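Long-range contacts in trichosurin (Trichosurus vulpecula, PDB 2R73), which is a milk lipocalin of the common brushtail possum that forms a homodimer and probably binds and carries small molecules: residues E44-N49 against N92-N97; G59-F64 against L78-T83; N97-E102 against F112-Y117. The protein carries 1 engineered substitution. All coordinates share one frame; numbering follows the deposited sequence.

Contact 1 (E44-N49 against N92-N97)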
ATOM      1  N   GLU A  44       0.360  13.573  20.438  1.00 33.21           N
ATOM      2  CA  GLU A  44      -0.070  14.734  19.649  1.00 34.56           C
ATOM      3  C   GLU A  44      -0.112  14.514  18.146  1.00 31.73           C
ATOM      4  O   GLU A  44      -0.494  15.417  17.403  1.00 32.59           O
ATOM      5  CB  GLU A  44       0.841  15.940  19.925  1.00 37.75           C
ATOM      6  CG  GLU A  44       0.729  16.540  21.333  1.00 41.66           C
ATOM      7  CD  GLU A  44      -0.654  17.113  21.626  1.00 43.01           C
ATOM      8  OE1 GLU A  44      -1.163  17.919  20.807  1.00 41.64           O
ATOM      9  OE2 GLU A  44      -1.222  16.757  22.684  1.00 42.63           O
ATOM     10  N   GLY A  45       0.290  13.324  17.707  1.00 30.30           N
ATOM     11  CA  GLY A  45       0.303  13.008  16.290  1.00 26.20           C
ATOM     12  C   GLY A  45      -1.085  12.754  15.741  1.00 25.09           C
ATOM     13  O   GLY A  45      -1.922  12.169  16.426  1.00 23.02           O
ATOM     14  N   PRO A  46      -1.356  13.188  14.495  1.00 25.32           N
ATOM     15  CA  PRO A  46      -2.661  13.006  13.854  1.00 24.25           C
ATOM     16  C   PRO A  46      -3.093  11.551  13.731  1.00 23.43           C
ATOM     17  O   PRO A  46      -4.285  11.261  13.642  1.00 23.55           O
ATOM     18  CB  PRO A  46      -2.484  13.701  12.502  1.00 25.53           C
ATOM     19  CG  PRO A  46      -1.023  13.575  12.232  1.00 25.13           C
ATOM     20  CD  PRO A  46      -0.423  13.874  13.585  1.00 25.27           C
ATOM     21  N   PHE A  47      -2.132  10.632  13.762  1.00 22.99           N
ATOM     22  CA  PHE A  47      -2.463   9.216  13.646  1.00 21.60           C
ATOM     23  C   PHE A  47      -2.385   8.385  14.923  1.00 22.09           C
ATOM     24  O   PHE A  47      -2.563   7.171  14.884  1.00 22.76           O
ATOM     25  CB  PHE A  47      -1.621   8.581  12.538  1.00 18.81           C
ATOM     26  CG  PHE A  47      -2.002   9.053  11.175  1.00 19.30           C
ATOM     27  CD1 PHE A  47      -1.383  10.150  10.605  1.00 17.45           C
ATOM     28  CD2 PHE A  47      -3.053   8.448  10.494  1.00 19.39           C
ATOM     29  CE1 PHE A  47      -1.805  10.643   9.380  1.00 18.71           C
ATOM     30  CE2 PHE A  47      -3.483   8.934   9.269  1.00 19.55           C
ATOM     31  CZ  PHE A  47      -2.859  10.036   8.709  1.00 19.07           C
ATOM     32  N   ARG A  48      -2.123   9.038  16.052  1.00 23.18           N
ATOM     33  CA  ARG A  48      -2.070   8.350  17.346  1.00 22.54           C
ATOM     34  C   ARG A  48      -3.522   8.329  17.811  1.00 23.25           C
ATOM     35  O   ARG A  48      -3.936   9.121  18.664  1.00 21.71           O
ATOM     36  CB  ARG A  48      -1.218   9.144  18.347  1.00 23.44           C
ATOM     37  CG  ARG A  48      -0.966   8.433  19.687  1.00 24.83           C
ATOM     38  CD  ARG A  48      -0.162   9.320  20.637  1.00 23.99           C
ATOM     39  NE  ARG A  48       0.214   8.648  21.878  1.00 26.14           N
ATOM     40  CZ  ARG A  48       1.168   7.726  21.987  1.00 24.02           C
ATOM     41  NH1 ARG A  48       1.862   7.343  20.927  1.00 25.04           N
ATOM     42  NH2 ARG A  48       1.444   7.197  23.167  1.00 23.93           N
ATOM     43  N   ASN A  49      -4.307   7.431  17.236  1.00 22.98           N
ATOM     44  CA  ASN A  49      -5.708   7.382  17.590  1.00 25.27           C
ATOM     45  C   ASN A  49      -6.070   6.104  18.305  1.00 26.16           C
ATOM     46  O   ASN A  49      -5.579   5.033  17.964  1.00 26.65           O
ATOM     47  CB  ASN A  49      -6.544   7.585  16.327  1.00 20.83           C
ATOM     48  CG  ASN A  49      -6.171   8.858  15.611  1.00 19.93           C
ATOM     49  OD1 ASN A  49      -6.061   9.909  16.239  1.00 24.13           O
ATOM     50  ND2 ASN A  49      -5.968   8.782  14.303  1.00 19.54           N
ATOM     51  N   ASN A  92      -9.830  10.015   3.731  1.00 23.47           N
ATOM     52  CA  ASN A  92      -9.319  11.365   3.581  1.00 25.39           C
ATOM     53  C   ASN A  92      -9.179  11.868   5.007  1.00 23.94           C
ATOM     54  O   ASN A  92     -10.169  12.074   5.709  1.00 22.52           O
ATOM     55  CB  ASN A  92     -10.318  12.197   2.778  1.00 28.92           C
ATOM     56  CG  ASN A  92     -10.675  11.532   1.458  1.00 34.15           C
ATOM     57  OD1 ASN A  92      -9.868  11.509   0.524  1.00 34.67           O
ATOM     58  ND2 ASN A  92     -11.878  10.956   1.386  1.00 37.44           N
ATOM     59  N   TYR A  93      -7.931  12.019   5.432  1.00 21.76           N
ATOM     60  CA  TYR A  93      -7.609  12.446   6.785  1.00 20.23           C
ATOM     61  C   TYR A  93      -6.115  12.776   6.795  1.00 19.54           C
ATOM     62  O   TYR A  93      -5.267  11.884   6.742  1.00 17.41           O
ATOM     63  CB  TYR A  93      -7.900  11.310   7.763  1.00 18.04           C
ATOM     64  CG  TYR A  93      -7.588  11.670   9.187  1.00 19.89           C
ATOM     65  CD1 TYR A  93      -8.351  12.622   9.862  1.00 18.21           C
ATOM     66  CD2 TYR A  93      -6.530  11.066   9.863  1.00 17.09           C
ATOM     67  CE1 TYR A  93      -8.070  12.955  11.169  1.00 19.17           C
ATOM     68  CE2 TYR A  93      -6.238  11.398  11.173  1.00 17.28           C
ATOM     69  CZ  TYR A  93      -7.014  12.341  11.821  1.00 17.30           C
ATOM     70  OH  TYR A  93      -6.758  12.670  13.126  1.00 17.93           O
ATOM     71  N   TYR A  94      -5.805  14.061   6.870  1.00 18.72           N
ATOM     72  CA  TYR A  94      -4.420  14.502   6.812  1.00 20.58           C
ATOM     73  C   TYR A  94      -3.817  13.957   5.524  1.00 20.06           C
ATOM     74  O   TYR A  94      -2.702  13.436   5.511  1.00 21.26           O
ATOM     75  CB  TYR A  94      -3.629  14.010   8.021  1.00 21.50           C
ATOM     76  CG  TYR A  94      -3.942  14.800   9.265  1.00 25.02           C
ATOM     77  CD1 TYR A  94      -5.027  14.464  10.074  1.00 25.20           C
ATOM     78  CD2 TYR A  94      -3.170  15.908   9.619  1.00 24.21           C
ATOM     79  CE1 TYR A  94      -5.332  15.205  11.203  1.00 24.33           C
ATOM     80  CE2 TYR A  94      -3.465  16.661  10.747  1.00 24.11           C
ATOM     81  CZ  TYR A  94      -4.548  16.301  11.537  1.00 25.33           C
ATOM     82  OH  TYR A  94      -4.836  17.016  12.679  1.00 25.42           O
ATOM     83  N   GLY A  95      -4.582  14.091   4.447  1.00 17.02           N
ATOM     84  CA  GLY A  95      -4.154  13.608   3.150  1.00 18.19           C
ATOM     85  C   GLY A  95      -5.019  12.448   2.686  1.00 18.39           C
ATOM     86  O   GLY A  95      -6.017  12.101   3.328  1.00 17.67           O
ATOM     87  N   THR A  96      -4.643  11.849   1.562  1.00 20.04           N
ATOM     88  CA  THR A  96      -5.376  10.715   1.020  1.00 20.65           C
ATOM     89  C   THR A  96      -4.736   9.431   1.539  1.00 22.44           C
ATOM     90  O   THR A  96      -3.522   9.256   1.454  1.00 23.53           O
ATOM     91  CB  THR A  96      -5.328  10.718  -0.502  1.00 21.62           C
ATOM     92  OG1 THR A  96      -5.932  11.926  -0.993  1.00 24.35           O
ATOM     93  CG2 THR A  96      -6.074   9.497  -1.061  1.00 21.95           C
ATOM     94  N   ASN A  97      -5.555   8.538   2.084  1.00 22.72           N
ATOM     95  CA  ASN A  97      -5.060   7.278   2.628  1.00 21.82           C
ATOM     96  C   ASN A  97      -5.659   6.071   1.923  1.00 22.48           C
ATOM     97  O   ASN A  97      -6.888   5.919   1.854  1.00 21.42           O
ATOM     98  CB  ASN A  97      -5.408   7.159   4.115  1.00 23.21           C
ATOM     99  CG  ASN A  97      -4.826   8.281   4.954  1.00 25.14           C
ATOM    100  OD1 ASN A  97      -3.634   8.284   5.261  1.00 22.62           O
ATOM    101  ND2 ASN A  97      -5.675   9.250   5.329  1.00 25.56           N
TER
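Tyr93 meets the type I beta turn from Gly45 to Arg48 with both its hydroxyl and its ring edge. The contact belongs to the lipocalin barrel: residues 44-49 lie in the long loop between strands 29-35 and 50-57, and residues 93-95 connect strands 88-92 and 96-102. Tyr93 CG stands anti to the backbone N (chi1 180°), and the ring reaches out to the loop. Its OH donates to Pro46 O at 2.9 Å, in the carbonyl plane and on a lone pair. Asn49 ND2 also donates to Pro46 O, so two bonds grip this carbonyl. The other end of the Asn49 amide, OD1, is held by Thr67. The edge of Tyr93 also points at the face of Phe47 in a T-shaped pair, with planes at 84° and centroids 5.5 Å apart. A leucine in place of Tyr93 would probably leave Pro46 O with one donor fewer and Phe47 without its edge-on aromatic partner. Tyr94 comes next and turns its ring face to Pro46. Pro46 CB makes a CH-pi contact 3.3 Å from the ring centroid, almost on the ring normal. Tyr94 CB also touches Phe47 CE1. Asn97, at the start of strand 96-102, donates from ND2 to Tyr93 O across the turn. Its OD1, which also accepts from Asn116, lies 3.9 Å from Phe47 CZ.

Contact 2 (G59-F64 against L78-T83)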
ATOM      1  N   GLY A  59     -20.916  -1.491   3.457  1.00 34.35           N
ATOM      2  CA  GLY A  59     -19.548  -1.856   3.135  1.00 33.11           C
ATOM      3  C   GLY A  59     -18.471  -0.886   3.602  1.00 31.36           C
ATOM      4  O   GLY A  59     -17.296  -1.210   3.516  1.00 30.67           O
ATOM      5  N   ASN A  60     -18.851   0.297   4.079  1.00 30.55           N
ATOM      6  CA  ASN A  60     -17.868   1.266   4.555  1.00 30.58           C
ATOM      7  C   ASN A  60     -17.570   1.018   6.032  1.00 31.17           C
ATOM      8  O   ASN A  60     -18.428   0.538   6.779  1.00 31.94           O
ATOM      9  CB  ASN A  60     -18.374   2.706   4.391  1.00 30.31           C
ATOM     10  CG  ASN A  60     -18.828   3.020   2.978  1.00 31.80           C
ATOM     11  OD1 ASN A  60     -18.143   2.716   2.002  1.00 30.75           O
ATOM     12  ND2 ASN A  60     -19.988   3.648   2.864  1.00 35.85           N
ATOM     13  N   LEU A  61     -16.357   1.350   6.458  1.00 30.56           N
ATOM     14  CA  LEU A  61     -15.983   1.160   7.853  1.00 30.81           C
ATOM     15  C   LEU A  61     -16.118   2.476   8.602  1.00 30.80           C
ATOM     16  O   LEU A  61     -15.396   3.439   8.335  1.00 31.61           O
ATOM     17  CB  LEU A  61     -14.544   0.649   7.953  1.00 30.60           C
ATOM     18  CG  LEU A  61     -14.245  -0.575   7.086  1.00 30.22           C
ATOM     19  CD1 LEU A  61     -12.808  -1.033   7.320  1.00 30.58           C
ATOM     20  CD2 LEU A  61     -15.232  -1.682   7.416  1.00 28.03           C
ATOM     21  N   ASN A  62     -17.064   2.515   9.530  1.00 30.19           N
ATOM     22  CA  ASN A  62     -17.295   3.704  10.326  1.00 29.68           C
ATOM     23  C   ASN A  62     -16.697   3.530  11.706  1.00 30.65           C
ATOM     24  O   ASN A  62     -17.343   3.017  12.623  1.00 29.50           O
ATOM     25  CB  ASN A  62     -18.782   3.986  10.426  1.00 31.19           C
ATOM     26  CG  ASN A  62     -19.355   4.464   9.114  1.00 34.75           C
ATOM     27  OD1 ASN A  62     -18.935   5.493   8.579  1.00 34.36           O
ATOM     28  ND2 ASN A  62     -20.313   3.715   8.580  1.00 36.99           N
ATOM     29  N   GLY A  63     -15.447   3.961  11.836  1.00 30.29           N
ATOM     30  CA  GLY A  63     -14.754   3.849  13.099  1.00 28.76           C
ATOM     31  C   GLY A  63     -14.922   5.064  13.978  1.00 27.92           C
ATOM     32  O   GLY A  63     -14.951   6.202  13.503  1.00 28.81           O
ATOM     33  N   PHE A  64     -15.059   4.808  15.272  1.00 26.77           N
ATOM     34  CA  PHE A  64     -15.192   5.857  16.273  1.00 25.62           C
ATOM     35  C   PHE A  64     -13.898   5.775  17.076  1.00 25.73           C
ATOM     36  O   PHE A  64     -13.532   4.694  17.542  1.00 27.01           O
ATOM     37  CB  PHE A  64     -16.414   5.578  17.158  1.00 24.97           C
ATOM     38  CG  PHE A  64     -16.462   6.402  18.410  1.00 25.15           C
ATOM     39  CD1 PHE A  64     -16.169   7.757  18.381  1.00 25.08           C
ATOM     40  CD2 PHE A  64     -16.810   5.822  19.623  1.00 26.34           C
ATOM     41  CE1 PHE A  64     -16.219   8.524  19.543  1.00 25.28           C
ATOM     42  CE2 PHE A  64     -16.864   6.584  20.792  1.00 25.85           C
ATOM     43  CZ  PHE A  64     -16.566   7.936  20.747  1.00 24.69           C
ATOM     44  N   LEU A  78     -13.963   8.594  11.719  1.00 21.59           N
ATOM     45  CA  LEU A  78     -13.332   8.391  10.417  1.00 22.69           C
ATOM     46  C   LEU A  78     -14.046   7.284   9.649  1.00 23.36           C
ATOM     47  O   LEU A  78     -14.376   6.233  10.205  1.00 20.82           O
ATOM     48  CB  LEU A  78     -11.871   7.990  10.594  1.00 23.60           C
ATOM     49  CG  LEU A  78     -10.937   8.906  11.379  1.00 24.82           C
ATOM     50  CD1 LEU A  78      -9.575   8.228  11.453  1.00 24.15           C
ATOM     51  CD2 LEU A  78     -10.831  10.275  10.704  1.00 23.75           C
ATOM     52  N   THR A  79     -14.277   7.517   8.365  1.00 23.50           N
ATOM     53  CA  THR A  79     -14.935   6.512   7.556  1.00 24.88           C
ATOM     54  C   THR A  79     -13.996   5.937   6.504  1.00 24.86           C
ATOM     55  O   THR A  79     -13.461   6.658   5.662  1.00 24.87           O
ATOM     56  CB  THR A  79     -16.184   7.086   6.854  1.00 25.47           C
ATOM     57  OG1 THR A  79     -17.123   7.531   7.839  1.00 28.61           O
ATOM     58  CG2 THR A  79     -16.843   6.028   5.993  1.00 23.27           C
ATOM     59  N   ALA A  80     -13.773   4.633   6.579  1.00 25.48           N
ATOM     60  CA  ALA A  80     -12.942   3.967   5.590  1.00 26.03           C
ATOM     61  C   ALA A  80     -13.939   3.514   4.524  1.00 25.79           C
ATOM     62  O   ALA A  80     -14.606   2.502   4.689  1.00 26.88           O
ATOM     63  CB  ALA A  80     -12.241   2.769   6.204  1.00 22.79           C
ATOM     64  N   PHE A  81     -14.058   4.285   3.449  1.00 26.62           N
ATOM     65  CA  PHE A  81     -15.000   3.955   2.384  1.00 28.85           C
ATOM     66  C   PHE A  81     -14.550   2.786   1.515  1.00 29.56           C
ATOM     67  O   PHE A  81     -13.400   2.724   1.080  1.00 29.78           O
ATOM     68  CB  PHE A  81     -15.256   5.184   1.496  1.00 29.06           C
ATOM     69  CG  PHE A  81     -16.009   6.281   2.188  1.00 31.14           C
ATOM     70  CD1 PHE A  81     -15.355   7.431   2.616  1.00 30.43           C
ATOM     71  CD2 PHE A  81     -17.382   6.167   2.414  1.00 33.56           C
ATOM     72  CE1 PHE A  81     -16.050   8.451   3.254  1.00 30.10           C
ATOM     73  CE2 PHE A  81     -18.089   7.186   3.055  1.00 32.53           C
ATOM     74  CZ  PHE A  81     -17.420   8.332   3.475  1.00 31.87           C
ATOM     75  N   LYS A  82     -15.471   1.867   1.252  1.00 29.51           N
ATOM     76  CA  LYS A  82     -15.161   0.700   0.438  1.00 30.61           C
ATOM     77  C   LYS A  82     -14.754   1.090  -0.973  1.00 29.14           C
ATOM     78  O   LYS A  82     -15.166   2.131  -1.472  1.00 28.54           O
ATOM     79  CB  LYS A  82     -16.368  -0.229   0.358  1.00 32.45           C
ATOM     80  CG  LYS A  82     -17.453   0.251  -0.586  1.00 37.62           C
ATOM     81  CD  LYS A  82     -18.433  -0.883  -0.885  1.00 43.29           C
ATOM     82  CE  LYS A  82     -19.346  -0.560  -2.064  1.00 45.89           C
ATOM     83  NZ  LYS A  82     -20.269   0.576  -1.780  1.00 50.39           N
ATOM     84  N   THR A  83     -13.926   0.255  -1.599  1.00 28.55           N
ATOM     85  CA  THR A  83     -13.485   0.478  -2.977  1.00 29.53           C
ATOM     86  C   THR A  83     -13.906  -0.771  -3.741  1.00 32.34           C
ATOM     87  O   THR A  83     -14.468  -1.693  -3.152  1.00 33.44           O
ATOM     88  CB  THR A  83     -11.944   0.606  -3.103  1.00 28.96           C
ATOM     89  OG1 THR A  83     -11.327  -0.642  -2.740  1.00 27.93           O
ATOM     90  CG2 THR A  83     -11.416   1.724  -2.223  1.00 24.20           C
TER
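Asn60 and Lys82 meet where strand 60-69 starts and strand 72-82 ends, through a side chain and a backbone N-H. Asn60 CG lies beside its own backbone N (chi1 -53°), which carries OD1 across to the other strand. There Lys82 N donates to OD1 at 2.9 Å, in the carbonyl plane and on a lone pair. The same amide crosses the Phe81 ring at a steep tilt, with planes 75° apart, and CG comes 3.5 Å from Phe81 CD2. Lys82 CB rests against Gly59 O. The two strands, 60-69 and 72-82, form an antiparallel beta hairpin in the lipocalin barrel. Leu61 and Ala80 are a hydrogen-bonded pair; each N donates to the other's O at 2.7 Å. Leu61 CB sits 3.6 Å from Ala80 CB, and both side chains lean on Phe89 of strand 88-92. Asn62 and Thr79 form the next, non-hydrogen-bonded pair, on the other face of the sheet. Their side chains run side by side. Thr79 OG1 stands anti to its carbonyl carbon (chi1 -61°) and donates to Asn62 OD1 at 2.8 Å. Thr79 CG2 lies over the centre of the Phe81 ring. Gly63 and Leu78 exchange two backbone bonds.

Contact 3 (N97-E102 against F112-Y117). Engineered in segment 97-102: Glu102 (natural residue Gly).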
ATOM      1  N   ASN A  97      -5.555   8.538   2.084  1.00 22.72           N
ATOM      2  CA  ASN A  97      -5.060   7.278   2.628  1.00 21.82           C
ATOM      3  C   ASN A  97      -5.659   6.071   1.923  1.00 22.48           C
ATOM      4  O   ASN A  97      -6.888   5.919   1.854  1.00 21.42           O
ATOM      5  CB  ASN A  97      -5.408   7.159   4.115  1.00 23.21           C
ATOM      6  CG  ASN A  97      -4.826   8.281   4.954  1.00 25.14           C
ATOM      7  OD1 ASN A  97      -3.634   8.284   5.261  1.00 22.62           O
ATOM      8  ND2 ASN A  97      -5.675   9.250   5.329  1.00 25.56           N
ATOM      9  N   ASP A  98      -4.797   5.219   1.382  1.00 21.40           N
ATOM     10  CA  ASP A  98      -5.273   3.996   0.768  1.00 20.58           C
ATOM     11  C   ASP A  98      -5.096   3.006   1.924  1.00 20.17           C
ATOM     12  O   ASP A  98      -3.983   2.771   2.399  1.00 17.32           O
ATOM     13  CB  ASP A  98      -4.435   3.642  -0.460  1.00 22.02           C
ATOM     14  CG  ASP A  98      -4.641   4.631  -1.599  1.00 24.45           C
ATOM     15  OD1 ASP A  98      -5.810   4.912  -1.933  1.00 25.37           O
ATOM     16  OD2 ASP A  98      -3.645   5.130  -2.162  1.00 26.71           O
ATOM     17  N   VAL A  99      -6.218   2.474   2.396  1.00 19.37           N
ATOM     18  CA  VAL A  99      -6.249   1.568   3.532  1.00 19.63           C
ATOM     19  C   VAL A  99      -6.450   0.109   3.155  1.00 22.33           C
ATOM     20  O   VAL A  99      -7.341  -0.223   2.376  1.00 21.92           O
ATOM     21  CB  VAL A  99      -7.374   1.998   4.500  1.00 19.09           C
ATOM     22  CG1 VAL A  99      -7.398   1.099   5.735  1.00 17.42           C
ATOM     23  CG2 VAL A  99      -7.178   3.458   4.885  1.00 16.12           C
ATOM     24  N   TYR A 100      -5.610  -0.760   3.715  1.00 24.12           N
ATOM     25  CA  TYR A 100      -5.703  -2.192   3.454  1.00 25.62           C
ATOM     26  C   TYR A 100      -5.925  -2.936   4.764  1.00 26.36           C
ATOM     27  O   TYR A 100      -5.269  -2.645   5.768  1.00 26.37           O
ATOM     28  CB  TYR A 100      -4.422  -2.712   2.795  1.00 25.64           C
ATOM     29  CG  TYR A 100      -4.151  -2.158   1.414  1.00 25.15           C
ATOM     30  CD1 TYR A 100      -4.581  -2.825   0.270  1.00 25.42           C
ATOM     31  CD2 TYR A 100      -3.456  -0.971   1.252  1.00 24.74           C
ATOM     32  CE1 TYR A 100      -4.321  -2.316  -1.001  1.00 23.71           C
ATOM     33  CE2 TYR A 100      -3.194  -0.459  -0.005  1.00 22.83           C
ATOM     34  CZ  TYR A 100      -3.625  -1.128  -1.125  1.00 22.41           C
ATOM     35  OH  TYR A 100      -3.364  -0.586  -2.364  1.00 22.15           O
ATOM     36  N   TYR A 101      -6.856  -3.889   4.745  1.00 25.81           N
ATOM     37  CA  TYR A 101      -7.166  -4.704   5.913  1.00 25.63           C
ATOM     38  C   TYR A 101      -6.638  -6.126   5.751  1.00 27.45           C
ATOM     39  O   TYR A 101      -6.713  -6.708   4.671  1.00 24.85           O
ATOM     40  CB  TYR A 101      -8.675  -4.777   6.142  1.00 24.39           C
ATOM     41  CG  TYR A 101      -9.094  -5.931   7.040  1.00 23.56           C
ATOM     42  CD1 TYR A 101      -8.867  -5.896   8.409  1.00 24.67           C
ATOM     43  CD2 TYR A 101      -9.716  -7.054   6.510  1.00 25.78           C
ATOM     44  CE1 TYR A 101      -9.253  -6.945   9.228  1.00 24.96           C
ATOM     45  CE2 TYR A 101     -10.106  -8.111   7.315  1.00 25.12           C
ATOM     46  CZ  TYR A 101      -9.878  -8.054   8.674  1.00 27.39           C
ATOM     47  OH  TYR A 101     -10.306  -9.089   9.485  1.00 24.09           O
ATOM     48  N   GLU A 102      -6.106  -6.674   6.840  1.00 30.62           N
ATOM     49  CA  GLU A 102      -5.583  -8.032   6.857  1.00 33.23           C
ATOM     50  C   GLU A 102      -5.639  -8.563   8.287  1.00 33.62           C
ATOM     51  O   GLU A 102      -5.600  -7.785   9.248  1.00 33.15           O
ATOM     52  CB  GLU A 102      -4.142  -8.081   6.319  1.00 33.42           C
ATOM     53  CG  GLU A 102      -3.144  -7.210   7.044  1.00 39.59           C
ATOM     54  CD  GLU A 102      -1.723  -7.395   6.528  1.00 41.24           C
ATOM     55  OE1 GLU A 102      -1.129  -8.472   6.778  1.00 44.56           O
ATOM     56  OE2 GLU A 102      -1.205  -6.468   5.865  1.00 41.42           O
ATOM     57  N   PHE A 112      -4.811  -2.640  10.065  1.00 28.25           N
ATOM     58  CA  PHE A 112      -5.125  -1.685   9.006  1.00 26.10           C
ATOM     59  C   PHE A 112      -3.875  -0.917   8.590  1.00 24.73           C
ATOM     60  O   PHE A 112      -3.300  -0.174   9.380  1.00 24.66           O
ATOM     61  CB  PHE A 112      -6.199  -0.682   9.443  1.00 26.25           C
ATOM     62  CG  PHE A 112      -7.583  -1.262   9.514  1.00 27.47           C
ATOM     63  CD1 PHE A 112      -8.108  -1.700  10.722  1.00 29.80           C
ATOM     64  CD2 PHE A 112      -8.352  -1.391   8.366  1.00 26.93           C
ATOM     65  CE1 PHE A 112      -9.386  -2.260  10.778  1.00 30.56           C
ATOM     66  CE2 PHE A 112      -9.620  -1.948   8.413  1.00 26.73           C
ATOM     67  CZ  PHE A 112     -10.138  -2.383   9.620  1.00 29.17           C
ATOM     68  N   ILE A 113      -3.447  -1.105   7.348  1.00 23.11           N
ATOM     69  CA  ILE A 113      -2.270  -0.408   6.851  1.00 22.15           C
ATOM     70  C   ILE A 113      -2.702   0.818   6.058  1.00 20.48           C
ATOM     71  O   ILE A 113      -3.467   0.700   5.102  1.00 19.91           O
ATOM     72  CB  ILE A 113      -1.410  -1.297   5.915  1.00 21.38           C
ATOM     73  CG1 ILE A 113      -0.655  -2.373   6.698  1.00 22.79           C
ATOM     74  CG2 ILE A 113      -0.372  -0.443   5.240  1.00 22.57           C
ATOM     75  CD1 ILE A 113      -1.513  -3.258   7.528  1.00 26.47           C
ATOM     76  N   PHE A 114      -2.223   1.990   6.460  1.00 18.64           N
ATOM     77  CA  PHE A 114      -2.559   3.223   5.755  1.00 18.34           C
ATOM     78  C   PHE A 114      -1.370   3.669   4.911  1.00 18.36           C
ATOM     79  O   PHE A 114      -0.242   3.724   5.405  1.00 17.39           O
ATOM     80  CB  PHE A 114      -2.840   4.397   6.711  1.00 20.28           C
ATOM     81  CG  PHE A 114      -4.024   4.225   7.619  1.00 22.31           C
ATOM     82  CD1 PHE A 114      -4.789   3.077   7.613  1.00 24.05           C
ATOM     83  CD2 PHE A 114      -4.359   5.242   8.506  1.00 23.76           C
ATOM     84  CE1 PHE A 114      -5.871   2.941   8.478  1.00 24.26           C
ATOM     85  CE2 PHE A 114      -5.436   5.114   9.371  1.00 24.56           C
ATOM     86  CZ  PHE A 114      -6.191   3.961   9.355  1.00 25.50           C
ATOM     87  N   TYR A 115      -1.621   3.980   3.646  1.00 18.89           N
ATOM     88  CA  TYR A 115      -0.586   4.529   2.780  1.00 18.47           C
ATOM     89  C   TYR A 115      -1.065   5.973   2.579  1.00 19.39           C
ATOM     90  O   TYR A 115      -1.977   6.252   1.802  1.00 19.52           O
ATOM     91  CB  TYR A 115      -0.494   3.755   1.466  1.00 20.21           C
ATOM     92  CG  TYR A 115       0.171   2.405   1.650  1.00 21.44           C
ATOM     93  CD1 TYR A 115      -0.581   1.237   1.745  1.00 22.28           C
ATOM     94  CD2 TYR A 115       1.553   2.307   1.790  1.00 20.70           C
ATOM     95  CE1 TYR A 115       0.025   0.009   1.974  1.00 20.78           C
ATOM     96  CE2 TYR A 115       2.170   1.084   2.023  1.00 20.26           C
ATOM     97  CZ  TYR A 115       1.401  -0.057   2.112  1.00 21.48           C
ATOM     98  OH  TYR A 115       2.017  -1.269   2.340  1.00 24.55           O
ATOM     99  N   ASN A 116      -0.447   6.868   3.349  1.00 18.88           N
ATOM    100  CA  ASN A 116      -0.754   8.293   3.404  1.00 17.05           C
ATOM    101  C   ASN A 116       0.008   9.223   2.443  1.00 17.74           C
ATOM    102  O   ASN A 116       1.244   9.211   2.377  1.00 15.28           O
ATOM    103  CB  ASN A 116      -0.549   8.735   4.858  1.00 17.90           C
ATOM    104  CG  ASN A 116      -0.764  10.216   5.067  1.00 20.63           C
ATOM    105  OD1 ASN A 116       0.195  11.000   5.142  1.00 19.26           O
ATOM    106  ND2 ASN A 116      -2.027  10.615   5.165  1.00 19.12           N
ATOM    107  N   TYR A 117      -0.756  10.022   1.698  1.00 20.04           N
ATOM    108  CA  TYR A 117      -0.216  11.001   0.744  1.00 21.84           C
ATOM    109  C   TYR A 117      -0.616  12.394   1.226  1.00 23.89           C
ATOM    110  O   TYR A 117      -1.795  12.735   1.257  1.00 22.05           O
ATOM    111  CB  TYR A 117      -0.776  10.780  -0.659  1.00 17.96           C
ATOM    112  CG  TYR A 117      -0.431   9.444  -1.261  1.00 17.44           C
ATOM    113  CD1 TYR A 117      -1.139   8.296  -0.916  1.00 16.19           C
ATOM    114  CD2 TYR A 117       0.597   9.331  -2.192  1.00 16.41           C
ATOM    115  CE1 TYR A 117      -0.833   7.070  -1.491  1.00 16.69           C
ATOM    116  CE2 TYR A 117       0.913   8.111  -2.767  1.00 18.50           C
ATOM    117  CZ  TYR A 117       0.194   6.987  -2.415  1.00 17.75           C
ATOM    118  OH  TYR A 117       0.512   5.780  -2.992  1.00 23.01           O
TER
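Asn116 CG is anti to the backbone N (chi1 177°), which swings its amide alongside that of Asn97. Asn116 ND2 donates to Asn97 OD1 at 2.8 Å, from well off the carbonyl plane, and also to Tyr94 O. Val99 likewise has CG1 anti to N, and this methyl reaches two rings. It touches Phe114 CE1 at 3.6 Å and Phe112 CD2 at 3.7 Å, while CG2 lies against Phe114 CD1. Tyr101 CB packs on Phe112 CE2, and its CD1 lies over one face of the Phe112 ring, toward the rim. These side chains share one face of an antiparallel beta hairpin. Paired backbone bonds join Asp98 to Tyr115 and Tyr100 to Ile113; the latter two run at 2.9 Å, Tyr100 N to Ile113 O and Ile113 N to Tyr100 O. The opposite face carries Tyr100 and Tyr115. Their rings meet rim to rim with planes at 80°, Tyr100 CE2 lying 3.6 Å from Tyr115 CD1. The engineered Glu102 brings OE2 to 3.6 Å from Ile113 CD1. This face meets the second subunit of the homodimer: Tyr100 and Tyr115 each stack on their own counterpart there, and Asp98 makes a salt bridge with Arg150 of that subunit. Within the barrel, strand 88-92 flanks strand 96-102 on one side, and strand 121-130 flanks strand 109-118 on the other.

From the N terminus, the chain passes strand 29-35 and enters the loop holding residues 44-49. Contact 1 opens here and closes when the chain reaches residues 92-97; the loop spans four strands. Contact 2 lies within that loop and zips up the hairpin of strands 60-69 and 72-82. Contact 3 follows contact 1 in series, joining strands 96-102 and 109-118; the two share Asn97. None of the three loops cross. All three reach the same antiparallel barrel sheet and touch one another. Tyr93 CD1 packs on Leu78 CD2 at 3.5 Å, linking contacts 1 and 2. Leu61 CD1 reaches Phe112 CE2 at 3.5 Å, linking contacts 2 and 3.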